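Local coordinates for molybdopterin-guanine dinucleotide biosynthesis adapter protein (Escherichia coli, PDB 1NP6) that binds GTP, hydrolyses it weakly, and may act as an adapter for efficient synthesis and use of the molybdopterin guanine dinucleotide cofactor, at residues Phe91-Met96 with Asp102-Glu107; Lys25-Leu30 with Ile35-Ile40; Leu131-His136 with Asn147-Leu152. All coordinates share one frame; numbering follows the deposited sequence.

Interaction 1 of 3, residues Phe91-Met96 with Asp102-Glu107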
ATOM      1  N   PHE B  91      11.250  -9.107  -1.016  1.00 33.08           N
ATOM      2  CA  PHE B  91      10.913  -8.028  -0.097  1.00 35.16           C
ATOM      3  C   PHE B  91       9.438  -7.647  -0.299  1.00 33.09           C
ATOM      4  O   PHE B  91       8.658  -7.588   0.659  1.00 36.09           O
ATOM      5  CB  PHE B  91      11.818  -6.803  -0.299  1.00 37.16           C
ATOM      6  CG  PHE B  91      11.454  -5.617   0.587  1.00 35.67           C
ATOM      7  CD1 PHE B  91      11.749  -5.623   1.953  1.00 38.39           C
ATOM      8  CD2 PHE B  91      10.799  -4.514   0.052  1.00 40.32           C
ATOM      9  CE1 PHE B  91      11.394  -4.545   2.767  1.00 49.77           C
ATOM     10  CE2 PHE B  91      10.440  -3.431   0.850  1.00 33.16           C
ATOM     11  CZ  PHE B  91      10.729  -3.442   2.209  1.00 35.56           C
ATOM     12  N   LEU B  92       9.069  -7.422  -1.549  1.00 35.07           N
ATOM     13  CA  LEU B  92       7.703  -7.011  -1.865  1.00 35.72           C
ATOM     14  C   LEU B  92       6.686  -8.024  -1.333  1.00 33.15           C
ATOM     15  O   LEU B  92       5.775  -7.645  -0.600  1.00 34.06           O
ATOM     16  CB  LEU B  92       7.537  -6.736  -3.365  1.00 27.15           C
ATOM     17  CG  LEU B  92       8.238  -5.488  -3.914  1.00 30.49           C
ATOM     18  CD1 LEU B  92       8.101  -5.434  -5.430  1.00 36.43           C
ATOM     19  CD2 LEU B  92       7.737  -4.194  -3.264  1.00 33.29           C
ATOM     20  N   ALA B  93       6.877  -9.305  -1.657  1.00 36.96           N
ATOM     21  CA  ALA B  93       6.009 -10.374  -1.166  1.00 36.76           C
ATOM     22  C   ALA B  93       5.909 -10.446   0.367  1.00 43.38           C
ATOM     23  O   ALA B  93       4.818 -10.696   0.917  1.00 32.66           O
ATOM     24  CB  ALA B  93       6.425 -11.701  -1.751  1.00 33.82           C
ATOM     25  N   SER B  94       7.024 -10.201   1.056  1.00 35.50           N
ATOM     26  CA  SER B  94       7.026 -10.126   2.527  1.00 38.29           C
ATOM     27  C   SER B  94       6.249  -8.934   3.124  1.00 27.67           C
ATOM     28  O   SER B  94       5.936  -8.952   4.311  1.00 35.50           O
ATOM     29  CB  SER B  94       8.472 -10.111   3.078  1.00 34.35           C
ATOM     30  OG  SER B  94       8.958  -8.782   3.121  1.00 37.79           O
ATOM     31  N   ARG B  95       5.986  -7.881   2.343  1.00 27.01           N
ATOM     32  CA  ARG B  95       5.179  -6.756   2.859  1.00 30.36           C
ATOM     33  C   ARG B  95       3.675  -7.048   2.745  1.00 32.04           C
ATOM     34  O   ARG B  95       2.851  -6.323   3.321  1.00 27.72           O
ATOM     35  CB  ARG B  95       5.508  -5.435   2.160  1.00 32.31           C
ATOM     36  CG  ARG B  95       7.016  -5.041   2.142  1.00 35.89           C
ATOM     37  CD  ARG B  95       7.732  -5.147   3.481  1.00 32.08           C
ATOM     38  NE  ARG B  95       7.266  -4.162   4.461  1.00 34.94           N
ATOM     39  CZ  ARG B  95       7.540  -4.190   5.761  1.00 43.84           C
ATOM     40  NH1 ARG B  95       8.298  -5.158   6.267  1.00 45.39           N
ATOM     41  NH2 ARG B  95       7.061  -3.242   6.563  1.00 37.45           N
ATOM     42  N   MET B  96       3.328  -8.116   2.033  1.00 30.85           N
ATOM     43  CA  MET B  96       1.929  -8.604   1.985  1.00 42.51           C
ATOM     44  C   MET B  96       1.544  -9.306   3.291  1.00 45.94           C
ATOM     45  O   MET B  96       2.422  -9.812   4.002  1.00 29.17           O
ATOM     46  CB  MET B  96       1.716  -9.545   0.782  1.00 38.40           C
ATOM     47  CG  MET B  96       1.616  -8.807  -0.555  1.00 43.96           C
ATOM     48  SD  MET B  96       1.529  -9.879  -2.022  1.00 40.40           S
ATOM     49  CE  MET B  96       0.453  -9.018  -3.029  1.00 30.85           C
ATOM     50  N   ASP B 102      -2.999 -17.540  -0.106  1.00 35.68           N
ATOM     51  CA  ASP B 102      -2.534 -18.901  -0.405  1.00 37.16           C
ATOM     52  C   ASP B 102      -1.464 -18.979  -1.493  1.00 35.21           C
ATOM     53  O   ASP B 102      -0.764 -19.980  -1.599  1.00 44.11           O
ATOM     54  CB  ASP B 102      -3.721 -19.763  -0.845  1.00 38.72           C
ATOM     55  CG  ASP B 102      -4.834 -19.787   0.184  1.00 48.50           C
ATOM     56  OD1 ASP B 102      -4.551 -20.120   1.350  1.00 40.65           O
ATOM     57  OD2 ASP B 102      -6.023 -19.485  -0.074  1.00 43.01           O
ATOM     58  N   LEU B 103      -1.364 -17.924  -2.305  1.00 34.44           N
ATOM     59  CA  LEU B 103      -0.628 -17.935  -3.563  1.00 38.50           C
ATOM     60  C   LEU B 103      -0.413 -16.505  -4.027  1.00 45.08           C
ATOM     61  O   LEU B 103      -1.351 -15.722  -4.046  1.00 34.21           O
ATOM     62  CB  LEU B 103      -1.441 -18.666  -4.643  1.00 40.13           C
ATOM     63  CG  LEU B 103      -0.952 -18.612  -6.089  1.00 40.54           C
ATOM     64  CD1 LEU B 103       0.172 -19.652  -6.323  1.00 41.43           C
ATOM     65  CD2 LEU B 103      -2.099 -18.826  -7.058  1.00 49.27           C
ATOM     66  N   ILE B 104       0.811 -16.170  -4.421  1.00 30.44           N
ATOM     67  CA  ILE B 104       1.065 -14.853  -4.992  1.00 28.96           C
ATOM     68  C   ILE B 104       1.477 -14.965  -6.457  1.00 40.98           C
ATOM     69  O   ILE B 104       2.497 -15.585  -6.777  1.00 32.38           O
ATOM     70  CB  ILE B 104       2.131 -14.099  -4.142  1.00 35.47           C
ATOM     71  CG1 ILE B 104       1.613 -13.833  -2.722  1.00 30.50           C
ATOM     72  CG2 ILE B 104       2.542 -12.800  -4.797  1.00 28.04           C
ATOM     73  CD1 ILE B 104       2.731 -13.482  -1.690  1.00 35.57           C
ATOM     74  N   LEU B 105       0.687 -14.351  -7.346  1.00 27.47           N
ATOM     75  CA  LEU B 105       1.001 -14.292  -8.772  1.00 32.03           C
ATOM     76  C   LEU B 105       1.907 -13.093  -9.077  1.00 33.04           C
ATOM     77  O   LEU B 105       1.734 -12.037  -8.471  1.00 30.59           O
ATOM     78  CB  LEU B 105      -0.278 -14.211  -9.623  1.00 27.50           C
ATOM     79  CG  LEU B 105      -1.293 -15.339  -9.372  1.00 37.30           C
ATOM     80  CD1 LEU B 105      -2.709 -14.992  -9.881  1.00 36.15           C
ATOM     81  CD2 LEU B 105      -0.801 -16.643 -10.005  1.00 47.88           C
ATOM     82  N   VAL B 106       2.836 -13.259 -10.030  1.00 36.24           N
ATOM     83  CA  VAL B 106       3.832 -12.218 -10.364  1.00 24.32           C
ATOM     84  C   VAL B 106       3.898 -11.940 -11.858  1.00 24.27           C
ATOM     85  O   VAL B 106       4.001 -12.872 -12.664  1.00 31.30           O
ATOM     86  CB  VAL B 106       5.249 -12.601  -9.843  1.00 36.73           C
ATOM     87  CG1 VAL B 106       6.265 -11.457 -10.110  1.00 35.26           C
ATOM     88  CG2 VAL B 106       5.185 -12.960  -8.371  1.00 31.81           C
ATOM     89  N   GLU B 107       3.849 -10.658 -12.234  1.00 29.10           N
ATOM     90  CA  GLU B 107       3.754 -10.247 -13.642  1.00 31.79           C
ATOM     91  C   GLU B 107       4.404  -8.881 -14.002  1.00 49.24           C
ATOM     92  O   GLU B 107       4.328  -7.922 -13.236  1.00 46.44           O
ATOM     93  CB  GLU B 107       2.266 -10.211 -14.023  1.00 43.38           C
ATOM     94  CG  GLU B 107       1.959  -9.408 -15.264  1.00 58.64           C
ATOM     95  CD  GLU B 107       0.532  -8.934 -15.288  1.00 54.88           C
ATOM     96  OE1 GLU B 107       0.085  -8.343 -14.282  1.00 56.75           O
ATOM     97  OE2 GLU B 107      -0.138  -9.170 -16.312  1.00 64.30           O
TER
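Ile-104 presses its side chain against Ala-93 of helix 89-95 and Met-96 a few residues on. Its CB stands back from the contact, 4.8 Å from Met-96 SD. The branches beyond CB do the touching. CG2 comes to 4.2 Å from Met-96 SD. CG1 is nearer to the same sulfur, and the tip CD1 meets Met-96 SD at 3.8 Å. CD1 also reaches Ala-93 CB at 4.1 Å, so the tip touches both. CG1 lies anti to the carbonyl carbon (chi1 -64°), and the extended second torsion (163°) then carries CD1 out toward the helix. Strand 103-107 sits between strands 37-42 and 8-12 in the parallel sheet of this P-loop NTPase fold, and helix 89-95 packs on it here. The Met-96 and Ile-104 side chains run alongside each other, pointing opposite ways, and the methionine chain bends at its last torsion (chi3 143°). Cutting Ile-104 back to an alanine removes CG1, CG2 and CD1, and is likely to leave Met-96 SD and Ala-93 CB without their partner from strand 103-107. Ile-40 of the neighbouring strand touches all three residues. Gln-66 of the second subunit packs against Met-96.

Interaction 2 of 3, residues Lys25-Leu30 with Ile35-Ile40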
ATOM      1  N   LYS B  25      -8.923 -13.491 -16.233  1.00 44.91           N
ATOM      2  CA  LYS B  25      -9.836 -14.643 -16.138  1.00 48.68           C
ATOM      3  C   LYS B  25      -9.374 -15.770 -15.197  1.00 47.11           C
ATOM      4  O   LYS B  25     -10.190 -16.541 -14.697  1.00 32.87           O
ATOM      5  CB  LYS B  25     -10.104 -15.266 -17.516  1.00 55.59           C
ATOM      6  CG  LYS B  25      -9.975 -14.329 -18.707  1.00 65.96           C
ATOM      7  CD  LYS B  25     -10.766 -14.851 -19.893  1.00 67.29           C
ATOM      8  CE  LYS B  25      -9.943 -15.812 -20.736  1.00 70.91           C
ATOM      9  NZ  LYS B  25     -10.793 -16.794 -21.477  1.00 80.51           N
ATOM     10  N   LEU B  26      -8.070 -15.902 -14.980  1.00 40.82           N
ATOM     11  CA  LEU B  26      -7.572 -16.978 -14.121  1.00 30.85           C
ATOM     12  C   LEU B  26      -7.837 -16.713 -12.646  1.00 27.65           C
ATOM     13  O   LEU B  26      -8.216 -17.637 -11.902  1.00 33.71           O
ATOM     14  CB  LEU B  26      -6.061 -17.200 -14.364  1.00 33.77           C
ATOM     15  CG  LEU B  26      -5.386 -18.235 -13.456  1.00 29.64           C
ATOM     16  CD1 LEU B  26      -5.897 -19.655 -13.713  1.00 29.05           C
ATOM     17  CD2 LEU B  26      -3.844 -18.138 -13.604  1.00 34.34           C
ATOM     18  N   ILE B  27      -7.648 -15.457 -12.224  1.00 26.85           N
ATOM     19  CA  ILE B  27      -7.813 -15.054 -10.827  1.00 34.05           C
ATOM     20  C   ILE B  27      -9.243 -15.348 -10.295  1.00 37.88           C
ATOM     21  O   ILE B  27      -9.394 -15.964  -9.238  1.00 28.53           O
ATOM     22  CB  ILE B  27      -7.362 -13.576 -10.611  1.00 34.21           C
ATOM     23  CG1 ILE B  27      -5.816 -13.480 -10.641  1.00 31.27           C
ATOM     24  CG2 ILE B  27      -7.877 -13.010  -9.278  1.00 35.09           C
ATOM     25  CD1 ILE B  27      -5.268 -12.055 -10.871  1.00 36.16           C
ATOM     26  N   PRO B  28     -10.281 -14.939 -11.018  1.00 40.69           N
ATOM     27  CA  PRO B  28     -11.654 -15.322 -10.628  1.00 32.00           C
ATOM     28  C   PRO B  28     -11.835 -16.829 -10.498  1.00 28.16           C
ATOM     29  O   PRO B  28     -12.450 -17.271  -9.523  1.00 38.46           O
ATOM     30  CB  PRO B  28     -12.528 -14.769 -11.777  1.00 40.42           C
ATOM     31  CG  PRO B  28     -11.738 -13.642 -12.360  1.00 47.92           C
ATOM     32  CD  PRO B  28     -10.263 -14.052 -12.201  1.00 35.94           C
ATOM     33  N   ALA B  29     -11.301 -17.591 -11.465  1.00 28.79           N
ATOM     34  CA  ALA B  29     -11.384 -19.031 -11.485  1.00 32.85           C
ATOM     35  C   ALA B  29     -10.697 -19.664 -10.275  1.00 43.43           C
ATOM     36  O   ALA B  29     -11.200 -20.630  -9.695  1.00 40.66           O
ATOM     37  CB  ALA B  29     -10.804 -19.570 -12.769  1.00 40.61           C
ATOM     38  N   LEU B  30      -9.548 -19.120  -9.892  1.00 40.49           N
ATOM     39  CA  LEU B  30      -8.889 -19.564  -8.667  1.00 40.65           C
ATOM     40  C   LEU B  30      -9.752 -19.257  -7.428  1.00 31.92           C
ATOM     41  O   LEU B  30      -9.931 -20.113  -6.558  1.00 37.03           O
ATOM     42  CB  LEU B  30      -7.490 -18.930  -8.542  1.00 33.55           C
ATOM     43  CG  LEU B  30      -6.423 -19.398  -9.553  1.00 44.80           C
ATOM     44  CD1 LEU B  30      -5.153 -18.545  -9.471  1.00 30.42           C
ATOM     45  CD2 LEU B  30      -6.092 -20.892  -9.411  1.00 35.20           C
ATOM     46  N   ILE B  35      -9.271 -20.529  -3.461  1.00 35.91           N
ATOM     47  CA  ILE B  35      -7.901 -20.002  -3.409  1.00 34.72           C
ATOM     48  C   ILE B  35      -7.947 -18.486  -3.215  1.00 38.39           C
ATOM     49  O   ILE B  35      -8.715 -17.803  -3.882  1.00 42.02           O
ATOM     50  CB  ILE B  35      -7.121 -20.353  -4.704  1.00 41.82           C
ATOM     51  CG1 ILE B  35      -6.827 -21.857  -4.763  1.00 34.41           C
ATOM     52  CG2 ILE B  35      -5.812 -19.519  -4.809  1.00 43.19           C
ATOM     53  CD1 ILE B  35      -7.057 -22.457  -6.119  1.00 32.10           C
ATOM     54  N   ARG B  36      -7.145 -17.955  -2.293  1.00 32.74           N
ATOM     55  CA  ARG B  36      -7.100 -16.511  -2.117  1.00 30.03           C
ATOM     56  C   ARG B  36      -5.780 -15.998  -2.688  1.00 39.21           C
ATOM     57  O   ARG B  36      -4.757 -16.087  -2.018  1.00 33.76           O
ATOM     58  CB  ARG B  36      -7.285 -16.117  -0.646  1.00 37.84           C
ATOM     59  CG  ARG B  36      -8.505 -16.761   0.050  1.00 37.48           C
ATOM     60  CD  ARG B  36      -8.428 -16.769   1.595  1.00 43.20           C
ATOM     61  NE  ARG B  36      -7.391 -17.668   2.110  1.00 46.26           N
ATOM     62  CZ  ARG B  36      -6.899 -17.655   3.351  1.00 57.26           C
ATOM     63  NH1 ARG B  36      -7.327 -16.771   4.255  1.00 49.08           N
ATOM     64  NH2 ARG B  36      -5.960 -18.536   3.691  1.00 41.53           N
ATOM     65  N   PRO B  37      -5.798 -15.506  -3.933  1.00 43.76           N
ATOM     66  CA  PRO B  37      -4.569 -15.049  -4.603  1.00 36.50           C
ATOM     67  C   PRO B  37      -4.124 -13.624  -4.253  1.00 39.32           C
ATOM     68  O   PRO B  37      -4.938 -12.717  -4.074  1.00 31.31           O
ATOM     69  CB  PRO B  37      -4.929 -15.136  -6.093  1.00 38.69           C
ATOM     70  CG  PRO B  37      -6.449 -14.882  -6.144  1.00 43.78           C
ATOM     71  CD  PRO B  37      -6.990 -15.369  -4.806  1.00 36.17           C
ATOM     72  N   GLY B  38      -2.813 -13.445  -4.145  1.00 27.60           N
ATOM     73  CA  GLY B  38      -2.199 -12.121  -4.215  1.00 26.51           C
ATOM     74  C   GLY B  38      -1.631 -11.887  -5.612  1.00 19.69           C
ATOM     75  O   GLY B  38      -1.434 -12.838  -6.390  1.00 27.73           O
ATOM     76  N   LEU B  39      -1.339 -10.621  -5.911  1.00 25.35           N
ATOM     77  CA  LEU B  39      -0.769 -10.204  -7.183  1.00 27.56           C
ATOM     78  C   LEU B  39       0.308  -9.123  -6.996  1.00 27.19           C
ATOM     79  O   LEU B  39       0.078  -8.114  -6.310  1.00 34.13           O
ATOM     80  CB  LEU B  39      -1.844  -9.638  -8.110  1.00 27.77           C
ATOM     81  CG  LEU B  39      -1.377  -9.153  -9.504  1.00 30.88           C
ATOM     82  CD1 LEU B  39      -0.879 -10.296 -10.382  1.00 30.24           C
ATOM     83  CD2 LEU B  39      -2.512  -8.437 -10.215  1.00 39.17           C
ATOM     84  N   ILE B  40       1.467  -9.340  -7.611  1.00 33.66           N
ATOM     85  CA  ILE B  40       2.520  -8.315  -7.680  1.00 24.28           C
ATOM     86  C   ILE B  40       2.774  -7.987  -9.162  1.00 25.76           C
ATOM     87  O   ILE B  40       3.075  -8.874  -9.971  1.00 30.87           O
ATOM     88  CB  ILE B  40       3.826  -8.816  -7.003  1.00 37.78           C
ATOM     89  CG1 ILE B  40       3.555  -9.264  -5.557  1.00 29.38           C
ATOM     90  CG2 ILE B  40       4.901  -7.722  -7.093  1.00 32.32           C
ATOM     91  CD1 ILE B  40       4.835  -9.822  -4.776  1.00 28.59           C
TER
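Leu-30 and Ile-35 cross at a slant where helix 19-32 nears its end and the chain turns toward strand 37-42. Leu-30 CD2 meets Ile-35 CD1 at 3.8 Å. Nearer the backbone, Leu-30 CB lies against both CB and CG2 of Ile-35. The leucine CG stands anti to its carbonyl carbon. The second torsion (chi2 171°) extends CD1, which leaves CD2 as the branch turned to the isoleucine tip. Ile-35 also packs on the leucine carbonyl: its CB is 3.4 Å from Leu-30 O, and its CD1 is 3.7 Å from the same oxygen.

That oxygen accepts the one hydrogen bond of the contact. Ile-35 N donates to Leu-30 O over 3.2 Å. The bond is bent, with an N-H...O angle of 140°, and the donor sits above the carbonyl plane, 37° out of it, not on a lone pair. It reaches five residues back along the chain.

One turn earlier on the helix, Ile-27 meets Pro-37 at a similar slant. Its CG2 touches Pro-37 CG at 3.9 Å, so a methyl group meets the far corner of the proline ring. Between Ile-27 and Leu-30 the helix is kinked at Pro-28, which has no N-H to give to the turn before.

The segments belong to a beta-alpha-beta crossover. Strand 8-12 leads through the P-loop and helix 19-32 to strand 37-42, passing over strand 103-107. Gly-63 of the second subunit packs on both Ile-27 and Pro-37, and strand 37-42 pairs in parallel with a strand of that subunit. Helix and strand are thus joined mainly by apolar contact, with a single bent backbone bond, which probably steadies the turn between them.

Interaction 3 of 3, residues Leu131-His136 with Asn147-Leu152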
ATOM      1  N   LEU B 131      11.351 -19.063 -28.141  1.00 41.08           N
ATOM      2  CA  LEU B 131      10.995 -19.157 -26.720  1.00 58.45           C
ATOM      3  C   LEU B 131      12.202 -19.523 -25.849  1.00 66.88           C
ATOM      4  O   LEU B 131      12.918 -20.487 -26.143  1.00 58.86           O
ATOM      5  CB  LEU B 131       9.899 -20.203 -26.496  1.00 49.67           C
ATOM      6  CG  LEU B 131       8.450 -19.828 -26.809  1.00 51.24           C
ATOM      7  CD1 LEU B 131       7.567 -21.061 -26.697  1.00 55.97           C
ATOM      8  CD2 LEU B 131       7.939 -18.712 -25.906  1.00 50.56           C
ATOM      9  N   VAL B 132      12.408 -18.760 -24.777  1.00 66.59           N
ATOM     10  CA  VAL B 132      13.471 -19.037 -23.805  1.00 59.28           C
ATOM     11  C   VAL B 132      12.898 -19.751 -22.569  1.00 60.37           C
ATOM     12  O   VAL B 132      12.191 -19.151 -21.758  1.00 66.04           O
ATOM     13  CB  VAL B 132      14.303 -17.753 -23.433  1.00 57.62           C
ATOM     14  CG1 VAL B 132      14.920 -17.126 -24.670  1.00 57.23           C
ATOM     15  CG2 VAL B 132      13.467 -16.708 -22.697  1.00 68.83           C
ATOM     16  N   ILE B 133      13.192 -21.045 -22.454  1.00 50.97           N
ATOM     17  CA  ILE B 133      12.678 -21.886 -21.377  1.00 48.32           C
ATOM     18  C   ILE B 133      13.792 -22.296 -20.409  1.00 54.62           C
ATOM     19  O   ILE B 133      14.386 -23.369 -20.569  1.00 47.40           O
ATOM     20  CB  ILE B 133      11.985 -23.152 -21.949  1.00 45.03           C
ATOM     21  CG1 ILE B 133      10.885 -22.775 -22.953  1.00 60.79           C
ATOM     22  CG2 ILE B 133      11.432 -24.022 -20.810  1.00 40.28           C
ATOM     23  CD1 ILE B 133      10.297 -23.959 -23.712  1.00 70.55           C
ATOM     24  N   ASP B 134      14.048 -21.449 -19.411  1.00 55.16           N
ATOM     25  CA  ASP B 134      15.070 -21.697 -18.385  1.00 66.24           C
ATOM     26  C   ASP B 134      14.595 -22.711 -17.332  1.00 63.36           C
ATOM     27  O   ASP B 134      13.524 -23.309 -17.484  1.00 58.50           O
ATOM     28  CB  ASP B 134      15.521 -20.378 -17.730  1.00 65.57           C
ATOM     29  CG  ASP B 134      14.400 -19.677 -16.980  1.00 75.30           C
ATOM     30  OD1 ASP B 134      14.132 -18.495 -17.277  1.00 76.71           O
ATOM     31  OD2 ASP B 134      13.735 -20.222 -16.073  1.00 65.58           O
ATOM     32  N   ARG B 135      15.381 -22.895 -16.267  1.00 52.59           N
ATOM     33  CA  ARG B 135      15.122 -23.968 -15.295  1.00 50.42           C
ATOM     34  C   ARG B 135      13.878 -23.751 -14.415  1.00 39.48           C
ATOM     35  O   ARG B 135      13.368 -24.696 -13.804  1.00 44.93           O
ATOM     36  CB  ARG B 135      16.354 -24.230 -14.416  1.00 52.61           C
ATOM     37  CG  ARG B 135      16.771 -23.058 -13.552  1.00 55.79           C
ATOM     38  CD  ARG B 135      18.074 -23.277 -12.786  1.00 75.91           C
ATOM     39  NE  ARG B 135      17.900 -23.069 -11.349  1.00 78.18           N
ATOM     40  CZ  ARG B 135      17.498 -24.008 -10.492  1.00 80.97           C
ATOM     41  NH1 ARG B 135      17.227 -25.239 -10.914  1.00 59.95           N
ATOM     42  NH2 ARG B 135      17.364 -23.715  -9.206  1.00 73.43           N
ATOM     43  N   HIS B 136      13.403 -22.513 -14.358  1.00 47.87           N
ATOM     44  CA  HIS B 136      12.258 -22.161 -13.516  1.00 44.16           C
ATOM     45  C   HIS B 136      10.885 -22.437 -14.133  1.00 46.18           C
ATOM     46  O   HIS B 136       9.882 -22.364 -13.431  1.00 40.51           O
ATOM     47  CB  HIS B 136      12.357 -20.693 -13.106  1.00 33.90           C
ATOM     48  CG  HIS B 136      13.494 -20.411 -12.176  1.00 60.10           C
ATOM     49  ND1 HIS B 136      14.401 -19.398 -12.397  1.00 68.10           N
ATOM     50  CD2 HIS B 136      13.880 -21.020 -11.030  1.00 54.52           C
ATOM     51  CE1 HIS B 136      15.294 -19.391 -11.422  1.00 62.31           C
ATOM     52  NE2 HIS B 136      15.001 -20.365 -10.582  1.00 59.13           N
ATOM     53  N   ASN B 147       5.769 -30.007 -28.812  1.00 62.65           N
ATOM     54  CA  ASN B 147       6.295 -31.172 -28.112  1.00 73.02           C
ATOM     55  C   ASN B 147       7.432 -30.667 -27.243  1.00 64.44           C
ATOM     56  O   ASN B 147       8.434 -30.149 -27.753  1.00 67.71           O
ATOM     57  CB  ASN B 147       6.741 -32.284 -29.076  1.00 62.36           C
ATOM     58  CG  ASN B 147       7.210 -33.545 -28.344  1.00 69.04           C
ATOM     59  OD1 ASN B 147       6.464 -34.152 -27.566  1.00 68.41           O
ATOM     60  ND2 ASN B 147       8.453 -33.939 -28.589  1.00 68.02           N
ATOM     61  N   LEU B 148       7.256 -30.778 -25.930  1.00 58.99           N
ATOM     62  CA  LEU B 148       8.139 -30.066 -25.008  1.00 66.20           C
ATOM     63  C   LEU B 148       8.754 -30.915 -23.903  1.00 61.60           C
ATOM     64  O   LEU B 148       8.299 -32.029 -23.617  1.00 63.44           O
ATOM     65  CB  LEU B 148       7.405 -28.868 -24.382  1.00 50.83           C
ATOM     66  CG  LEU B 148       7.180 -27.626 -25.251  1.00 55.17           C
ATOM     67  CD1 LEU B 148       6.268 -26.647 -24.535  1.00 41.76           C
ATOM     68  CD2 LEU B 148       8.480 -26.949 -25.642  1.00 48.85           C
ATOM     69  N   ASP B 149       9.791 -30.353 -23.282  1.00 72.34           N
ATOM     70  CA  ASP B 149      10.375 -30.888 -22.054  1.00 74.47           C
ATOM     71  C   ASP B 149       9.398 -30.778 -20.871  1.00 77.97           C
ATOM     72  O   ASP B 149       9.249 -31.722 -20.087  1.00 82.44           O
ATOM     73  CB  ASP B 149      11.681 -30.154 -21.736  1.00 84.61           C
ATOM     74  CG  ASP B 149      11.988 -29.035 -22.733  1.00 97.50           C
ATOM     75  OD1 ASP B 149      12.537 -29.328 -23.819  1.00 98.53           O
ATOM     76  OD2 ASP B 149      11.712 -27.834 -22.519  1.00 94.00           O
ATOM     77  N   VAL B 150       8.737 -29.623 -20.757  1.00 56.37           N
ATOM     78  CA  VAL B 150       7.778 -29.362 -19.680  1.00 53.69           C
ATOM     79  C   VAL B 150       6.331 -29.548 -20.159  1.00 47.29           C
ATOM     80  O   VAL B 150       6.089 -29.692 -21.358  1.00 51.13           O
ATOM     81  CB  VAL B 150       7.960 -27.935 -19.090  1.00 52.57           C
ATOM     82  CG1 VAL B 150       9.361 -27.749 -18.528  1.00 63.51           C
ATOM     83  CG2 VAL B 150       7.652 -26.861 -20.136  1.00 55.77           C
ATOM     84  N   ALA B 151       5.380 -29.533 -19.222  1.00 41.61           N
ATOM     85  CA  ALA B 151       3.943 -29.620 -19.543  1.00 39.54           C
ATOM     86  C   ALA B 151       3.511 -28.624 -20.622  1.00 45.30           C
ATOM     87  O   ALA B 151       4.066 -27.517 -20.709  1.00 36.48           O
ATOM     88  CB  ALA B 151       3.118 -29.403 -18.299  1.00 31.95           C
ATOM     89  N   LEU B 152       2.516 -29.015 -21.426  1.00 43.09           N
ATOM     90  CA  LEU B 152       1.950 -28.123 -22.435  1.00 32.90           C
ATOM     91  C   LEU B 152       0.439 -27.983 -22.261  1.00 35.66           C
ATOM     92  O   LEU B 152      -0.320 -28.959 -22.362  1.00 40.78           O
ATOM     93  CB  LEU B 152       2.320 -28.531 -23.876  1.00 36.35           C
ATOM     94  CG  LEU B 152       1.697 -27.501 -24.848  1.00 48.54           C
ATOM     95  CD1 LEU B 152       2.708 -26.652 -25.594  1.00 38.57           C
ATOM     96  CD2 LEU B 152       0.665 -28.086 -25.790  1.00 47.17           C
TER
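Asp-149 brings a carboxylate oxygen up to a methyl group of Ile-133, with no hydrogen bond between the two segments. Asp-149 OD2 lies 4.2 Å from Ile-133 CG2. The aspartate has an uncommon first torsion (chi1 3°), with CG nearly eclipsing its own backbone N. The aspartate and the isoleucine approach each other from facing sides of the contact.

The other branch of Ile-133 makes the apolar half of the contact. CD1 touches Leu-148 CD2 at 4.0 Å, and these two chains meet methyl to methyl, at a slant. Ile-133 CG1 is anti to the carbonyl carbon (chi1 -55°), while CG2 is anti to the backbone N. The two branches therefore part, one to the leucine and one to the aspartate.

Ile-133 comes from the loop before strand 137-142. Leu-148 and Asp-149 come from the turn that leads into strand 151-154, an outermost strand of the parallel sheet within this chain. Both Ile-133 and Leu-148 touch Val-140 of strand 137-142, and Ala-151 shares a backbone hydrogen bond with that same valine. The contact thus joins the two connections that flank strand 137-142.

Just after Ile-133 the loop is shaped by an Asx turn. Asp-134 OD2 accepts from His-136 N at 2.9 Å, using the lone pair that faces away from OD1. Arg-135 CG lies over the centre of one face of the His-136 ring.

A methyl pair and a carboxylate oxygen near a methyl, with no hydrogen bond across, imply a surface contact that probably adds little specific holding force.

Overall arrangement
The three contacts follow one another along the chain: interaction 2 closes before interaction 1 opens, and interaction 3 comes last. All reach the same parallel sheet. Interactions 1 and 2 have centres about 12 Å apart. Their strands, 103-107 and 37-42, lie side by side and are probably hydrogen-bonded through Gly-38 with Leu-103 and Leu-105. Interaction 3 lies toward the other edge of the sheet within this chain, its centre about 24 Å from that of interaction 1 and 23 Å from that of interaction 2. The sheet runs on into the second subunit through strand 37-42. Interactions 1 and 2 thus lie on the dimer side of the sheet, while interaction 3 is a surface contact away from it.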